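Local coordinates for protein chemotaxis transducer (Pseudomonas aeruginosa, PDB 6GCV) that probably senses nitrate for chemotaxis, binding the anion directly through its ligand-binding PilJ domain, at residues M14-R28 with L126-D138. Numbering follows the deposited sequence.
Sequences MSISPETINVAGAQR and LNNLVSLMSARAD. With NO3 (nitrate ion), chain D.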
loop_
_atom_site.group_PDB
_atom_site.type_symbol
_atom_site.label_atom_id
_atom_site.label_comp_id
_atom_site.label_asym_id
_atom_site.label_seq_id
_atom_site.Cartn_x
_atom_site.Cartn_y
_atom_site.Cartn_z
ATOM N N MET A 14 0.456 4.714 23.306
ATOM C CA MET A 14 0.792 3.432 22.612
ATOM C C MET A 14 1.808 2.607 23.402
ATOM O O MET A 14 2.816 3.133 23.874
ATOM C CB MET A 14 1.327 3.696 21.203
ATOM C CG MET A 14 0.283 4.192 20.216
ATOM S SD MET A 14 0.945 4.440 18.553
ATOM C CE MET A 14 1.249 2.757 18.025
ATOM N N SER A 15 1.531 1.313 23.538
ATOM C CA SER A 15 2.440 0.377 24.235
ATOM C C SER A 15 3.504 -0.207 23.286
ATOM O O SER A 15 4.580 -0.613 23.718
ATOM C CB SER A 15 1.643 -0.731 24.926
ATOM O OG SER A 15 0.688 -1.291 24.056
ATOM N N ILE A 16 3.209 -0.220 21.996
ATOM C CA ILE A 16 4.199 -0.621 20.993
ATOM C C ILE A 16 4.764 0.626 20.323
ATOM O O ILE A 16 4.139 1.689 20.347
ATOM C CB ILE A 16 3.585 -1.571 19.948
ATOM C CG1 ILE A 16 2.521 -0.845 19.106
ATOM C CG2 ILE A 16 3.003 -2.784 20.654
ATOM C CD1 ILE A 16 1.905 -1.672 18.013
ATOM N N SER A 17 5.921 0.490 19.678
ATOM C CA SER A 17 6.518 1.609 18.984
ATOM C C SER A 17 5.686 1.993 17.772
ATOM O O SER A 17 5.085 1.114 17.140
ATOM C CB SER A 17 7.918 1.247 18.505
ATOM O OG SER A 17 7.837 0.240 17.526
ATOM N N PRO A 18 5.695 3.283 17.413
ATOM C CA PRO A 18 5.032 3.682 16.175
ATOM C C PRO A 18 5.570 2.924 14.976
ATOM O O PRO A 18 4.807 2.648 14.048
ATOM C CB PRO A 18 5.362 5.174 16.062
ATOM C CG PRO A 18 5.579 5.612 17.463
ATOM C CD PRO A 18 6.186 4.436 18.190
ATOM N N GLU A 19 6.871 2.613 14.976
ATOM C CA GLU A 19 7.458 1.897 13.857
ATOM C C GLU A 19 6.822 0.507 13.682
ATOM O O GLU A 19 6.711 0.012 12.564
ATOM C CB GLU A 19 8.968 1.817 14.010
ATOM C CG GLU A 19 9.676 0.923 13.004
ATOM C CD GLU A 19 9.636 1.353 11.569
ATOM O OE1 GLU A 19 8.900 2.259 11.171
ATOM O OE2 GLU A 19 10.384 0.702 10.797
ATOM N N THR A 20 6.388 -0.126 14.781
ATOM C CA THR A 20 5.721 -1.430 14.662
ATOM C C THR A 20 4.453 -1.310 13.792
ATOM O O THR A 20 4.206 -2.114 12.889
ATOM C CB THR A 20 5.370 -2.011 16.043
ATOM O OG1 THR A 20 6.560 -2.081 16.838
ATOM C CG2 THR A 20 4.744 -3.362 15.951
ATOM N N ILE A 21 3.657 -0.282 14.079
ATOM C CA ILE A 21 2.428 -0.034 13.334
ATOM C C ILE A 21 2.742 0.410 11.887
ATOM O O ILE A 21 2.050 0.030 10.947
ATOM C CB ILE A 21 1.507 0.966 14.070
ATOM C CG1 ILE A 21 1.093 0.434 15.445
ATOM C CG2 ILE A 21 0.280 1.309 13.235
ATOM C CD1 ILE A 21 0.321 -0.859 15.413
ATOM N N ASN A 22 3.793 1.202 11.721
ATOM C CA ASN A 22 4.235 1.607 10.389
ATOM C C ASN A 22 4.586 0.414 9.509
ATOM O O ASN A 22 4.156 0.325 8.354
ATOM C CB ASN A 22 5.417 2.563 10.459
ATOM C CG ASN A 22 5.835 3.064 9.106
ATOM O OD1 ASN A 22 4.989 3.501 8.328
ATOM N ND2 ASN A 22 7.114 2.961 8.787
ATOM N N VAL A 23 5.359 -0.520 10.070
ATOM C CA VAL A 23 5.792 -1.688 9.332
ATOM C C VAL A 23 4.595 -2.568 8.959
ATOM O O VAL A 23 4.497 -3.048 7.823
ATOM C CB VAL A 23 6.875 -2.435 10.125
ATOM C CG1 VAL A 23 7.095 -3.841 9.637
ATOM C CG2 VAL A 23 8.172 -1.649 10.095
ATOM N N ALA A 24 3.681 -2.755 9.904
ATOM C CA ALA A 24 2.491 -3.542 9.597
ATOM C C ALA A 24 1.636 -2.850 8.500
ATOM O O ALA A 24 1.151 -3.490 7.583
ATOM C CB ALA A 24 1.683 -3.781 10.866
ATOM N N GLY A 25 1.427 -1.533 8.630
ATOM C CA GLY A 25 0.675 -0.835 7.616
ATOM C C GLY A 25 1.324 -0.921 6.245
ATOM O O GLY A 25 0.622 -1.142 5.235
ATOM N N ALA A 26 2.645 -0.792 6.200
ATOM C CA ALA A 26 3.352 -0.840 4.925
ATOM C C ALA A 26 3.186 -2.189 4.225
ATOM O O ALA A 26 3.303 -2.243 3.007
ATOM C CB ALA A 26 4.812 -0.467 5.095
ATOM N N GLN A 27 2.904 -3.258 4.976
ATOM C CA GLN A 27 2.626 -4.542 4.324
ATOM C C GLN A 27 1.463 -4.409 3.339
ATOM O O GLN A 27 1.414 -5.066 2.301
ATOM C CB GLN A 27 2.282 -5.626 5.342
ATOM C CG GLN A 27 3.367 -5.996 6.338
ATOM C CD GLN A 27 4.573 -6.608 5.665
ATOM O OE1 GLN A 27 5.327 -5.917 4.957
ATOM N NE2 GLN A 27 4.798 -7.916 5.905
ATOM N N ARG A 28 0.457 -3.626 3.726
ATOM C CA ARG A 28 -0.696 -3.391 2.867
ATOM C C ARG A 28 -0.241 -2.830 1.523
ATOM O O ARG A 28 -0.591 -3.344 0.445
ATOM C CB ARG A 28 -1.681 -2.410 3.510
ATOM C CG ARG A 28 -2.221 -2.845 4.875
ATOM C CD ARG A 28 -3.206 -1.837 5.453
ATOM N NE ARG A 28 -2.546 -0.559 5.732
ATOM C CZ ARG A 28 -3.081 0.392 6.507
ATOM N NH1 ARG A 28 -4.232 0.178 7.121
ATOM N NH2 ARG A 28 -2.427 1.533 6.713
ATOM N N LEU A 126 -4.412 -8.114 5.759
ATOM C CA LEU A 126 -3.372 -7.257 6.290
ATOM C C LEU A 126 -3.960 -6.056 6.999
ATOM O O LEU A 126 -3.461 -5.616 8.021
ATOM C CB LEU A 126 -2.421 -6.810 5.175
ATOM C CG LEU A 126 -1.544 -7.909 4.603
ATOM C CD1 LEU A 126 -0.922 -7.487 3.279
ATOM C CD2 LEU A 126 -0.498 -8.354 5.612
ATOM N N ASN A 127 -5.013 -5.486 6.426
ATOM C CA ASN A 127 -5.690 -4.395 7.102
ATOM C C ASN A 127 -6.270 -4.874 8.432
ATOM O O ASN A 127 -6.221 -4.153 9.436
ATOM C CB ASN A 127 -6.777 -3.836 6.217
ATOM C CG ASN A 127 -7.267 -2.528 6.715
ATOM O OD1 ASN A 127 -6.482 -1.616 6.994
ATOM N ND2 ASN A 127 -8.559 -2.415 6.814
ATOM N N ASN A 128 -6.839 -6.087 8.452
ATOM C CA ASN A 128 -7.353 -6.625 9.704
ATOM C C ASN A 128 -6.233 -6.792 10.749
ATOM O O ASN A 128 -6.431 -6.561 11.934
ATOM C CB ASN A 128 -8.070 -7.955 9.494
ATOM C CG ASN A 128 -9.361 -7.813 8.703
ATOM O OD1 ASN A 128 -9.926 -6.715 8.603
ATOM N ND2 ASN A 128 -9.844 -8.926 8.127
ATOM N N LEU A 129 -5.056 -7.210 10.311
ATOM C CA LEU A 129 -3.899 -7.320 11.207
ATOM C C LEU A 129 -3.551 -5.975 11.816
ATOM O O LEU A 129 -3.373 -5.870 13.043
ATOM C CB LEU A 129 -2.694 -7.941 10.493
ATOM C CG LEU A 129 -1.393 -8.025 11.305
ATOM C CD1 LEU A 129 -1.559 -8.895 12.524
ATOM C CD2 LEU A 129 -0.228 -8.499 10.449
ATOM N N VAL A 130 -3.467 -4.945 10.974
ATOM C CA VAL A 130 -3.202 -3.595 11.460
ATOM C C VAL A 130 -4.247 -3.179 12.496
ATOM O O VAL A 130 -3.922 -2.644 13.546
ATOM C CB VAL A 130 -3.177 -2.565 10.286
ATOM C CG1 VAL A 130 -3.142 -1.125 10.794
ATOM C CG2 VAL A 130 -1.983 -2.844 9.397
ATOM N N SER A 131 -5.505 -3.424 12.197
ATOM C CA SER A 131 -6.596 -3.059 13.115
ATOM C C SER A 131 -6.441 -3.746 14.461
ATOM O O SER A 131 -6.614 -3.110 15.515
ATOM C CB SER A 131 -7.937 -3.437 12.513
ATOM O OG SER A 131 -8.224 -2.624 11.385
ATOM N N LEU A 132 -6.140 -5.036 14.450
ATOM C CA LEU A 132 -5.972 -5.755 15.725
ATOM C C LEU A 132 -4.784 -5.215 16.514
ATOM O O LEU A 132 -4.831 -5.090 17.755
ATOM C CB LEU A 132 -5.782 -7.246 15.468
ATOM C CG LEU A 132 -6.997 -7.989 14.931
ATOM C CD1 LEU A 132 -6.553 -9.391 14.532
ATOM C CD2 LEU A 132 -8.111 -8.076 15.948
ATOM N N MET A 133 -3.697 -4.938 15.808
ATOM C CA MET A 133 -2.493 -4.377 16.457
ATOM C C MET A 133 -2.783 -3.030 17.084
ATOM O O MET A 133 -2.413 -2.792 18.235
ATOM C CB MET A 133 -1.339 -4.279 15.478
ATOM C CG MET A 133 -0.785 -5.637 15.076
ATOM S SD MET A 133 0.420 -5.526 13.728
ATOM C CE MET A 133 1.748 -4.641 14.522
ATOM N N SER A 134 -3.500 -2.182 16.351
ATOM C CA SER A 134 -3.817 -0.857 16.854
ATOM C C SER A 134 -4.774 -0.918 18.030
ATOM O O SER A 134 -4.645 -0.163 18.974
ATOM C CB SER A 134 -4.404 0.002 15.741
ATOM O OG SER A 134 -3.395 0.283 14.833
ATOM N N ALA A 135 -5.730 -1.836 17.978
ATOM C CA ALA A 135 -6.679 -1.974 19.077
ATOM C C ALA A 135 -5.951 -2.288 20.396
ATOM O O ALA A 135 -6.264 -1.787 21.386
ATOM C CB ALA A 135 -7.706 -3.050 18.777
ATOM N N ARG A 136 -4.954 -3.205 20.218
ATOM C CA ARG A 136 -4.216 -3.622 21.436
ATOM C C ARG A 136 -3.283 -2.511 21.895
ATOM O O ARG A 136 -3.146 -2.273 23.086
ATOM C CB ARG A 136 -3.395 -4.883 21.133
ATOM C CG ARG A 136 -2.483 -5.385 22.241
ATOM C CD ARG A 136 -3.108 -5.423 23.620
ATOM N NE ARG A 136 -2.175 -6.058 24.536
ATOM C CZ ARG A 136 -1.233 -5.405 25.195
ATOM N NH1 ARG A 136 -1.158 -4.089 25.092
ATOM N NH2 ARG A 136 -0.405 -6.069 25.988
ATOM N N ALA A 137 -2.642 -1.838 20.948
ATOM C CA ALA A 137 -1.642 -0.827 21.268
ATOM C C ALA A 137 -2.233 0.481 21.795
ATOM O O ALA A 137 -1.639 1.127 22.617
ATOM C CB ALA A 137 -0.793 -0.553 20.036
ATOM N N ASP A 138 -3.405 0.860 21.303
ATOM C CA ASP A 138 -3.931 2.223 21.497
ATOM C C ASP A 138 -4.862 2.366 22.672
ATOM O O ASP A 138 -5.589 1.444 23.012
ATOM C CB ASP A 138 -4.699 2.676 20.259
ATOM C CG ASP A 138 -3.850 2.675 19.005
ATOM O OD1 ASP A 138 -2.611 2.558 19.106
ATOM O OD2 ASP A 138 -4.435 2.794 17.909
HETATM N N NO3 D . 0.126 1.525 4.350
HETATM O O1 NO3 D . 0.199 1.951 5.516
HETATM O O2 NO3 D . 1.134 1.634 3.548
HETATM O O3 NO3 D . -0.909 0.983 3.839
HETATM O O HOH W 1 -1.968 4.038 23.827
#
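The nitrate site of this four-helix PilJ domain is a worked example of a ligand read by a buried arginine that a neighbouring helix helps to hold. R28, on helix 18-42, meets N127 on the antiparallel helix 112-137; the short segments' axes approach to 8.7 Å at 163°. R28 NH1 donates to N127 OD1 (2.9 Å), approaching nearly in line with the amide's C=O although the hydrogen bond itself is somewhat bent; guanidinium and amide are nearly coplanar. The chain runs extended as far as CD and then turns at chi3 (-64°), bringing the guanidinium's edge to the anion: R28 NH2 reaches nitrate O1 at 2.9 Å with an N-H...O angle of 179°, and NE gives a more bent bond to nitrate O3. The same NE-H also donates to G25 O and is shared between two acceptors. V130 CG1 lies over one guanidinium face, while its CG2 packs 3.7 Å from A24 O. At G25, the absence of a side chain leaves room for nitrate O1.

Farther along, M133 SD touches A24 CB (3.6 Å), and the bend at chi3 turns CE toward T20 CG2; the I21 side chain runs past M133 in the opposite direction, CD1 against CB. Where the loop before helix 18-42 meets the last turn of helix 112-137, packing is tighter: I16 CG1 presses on A137 CB at 3.5 Å, and S15 N makes a weak bond to A137 O.

R28 NH2 of the second subunit also binds the nitrate, and each R28 NH1 bonds N22 OD1 of the other subunit. The anion thus bridges two arginines at the dimer interface, probably offsetting part of their positive charge, while N127 probably acts as a second-shell residue, helping, with G25 O and N22 of the second subunit, to orient the guanidinium.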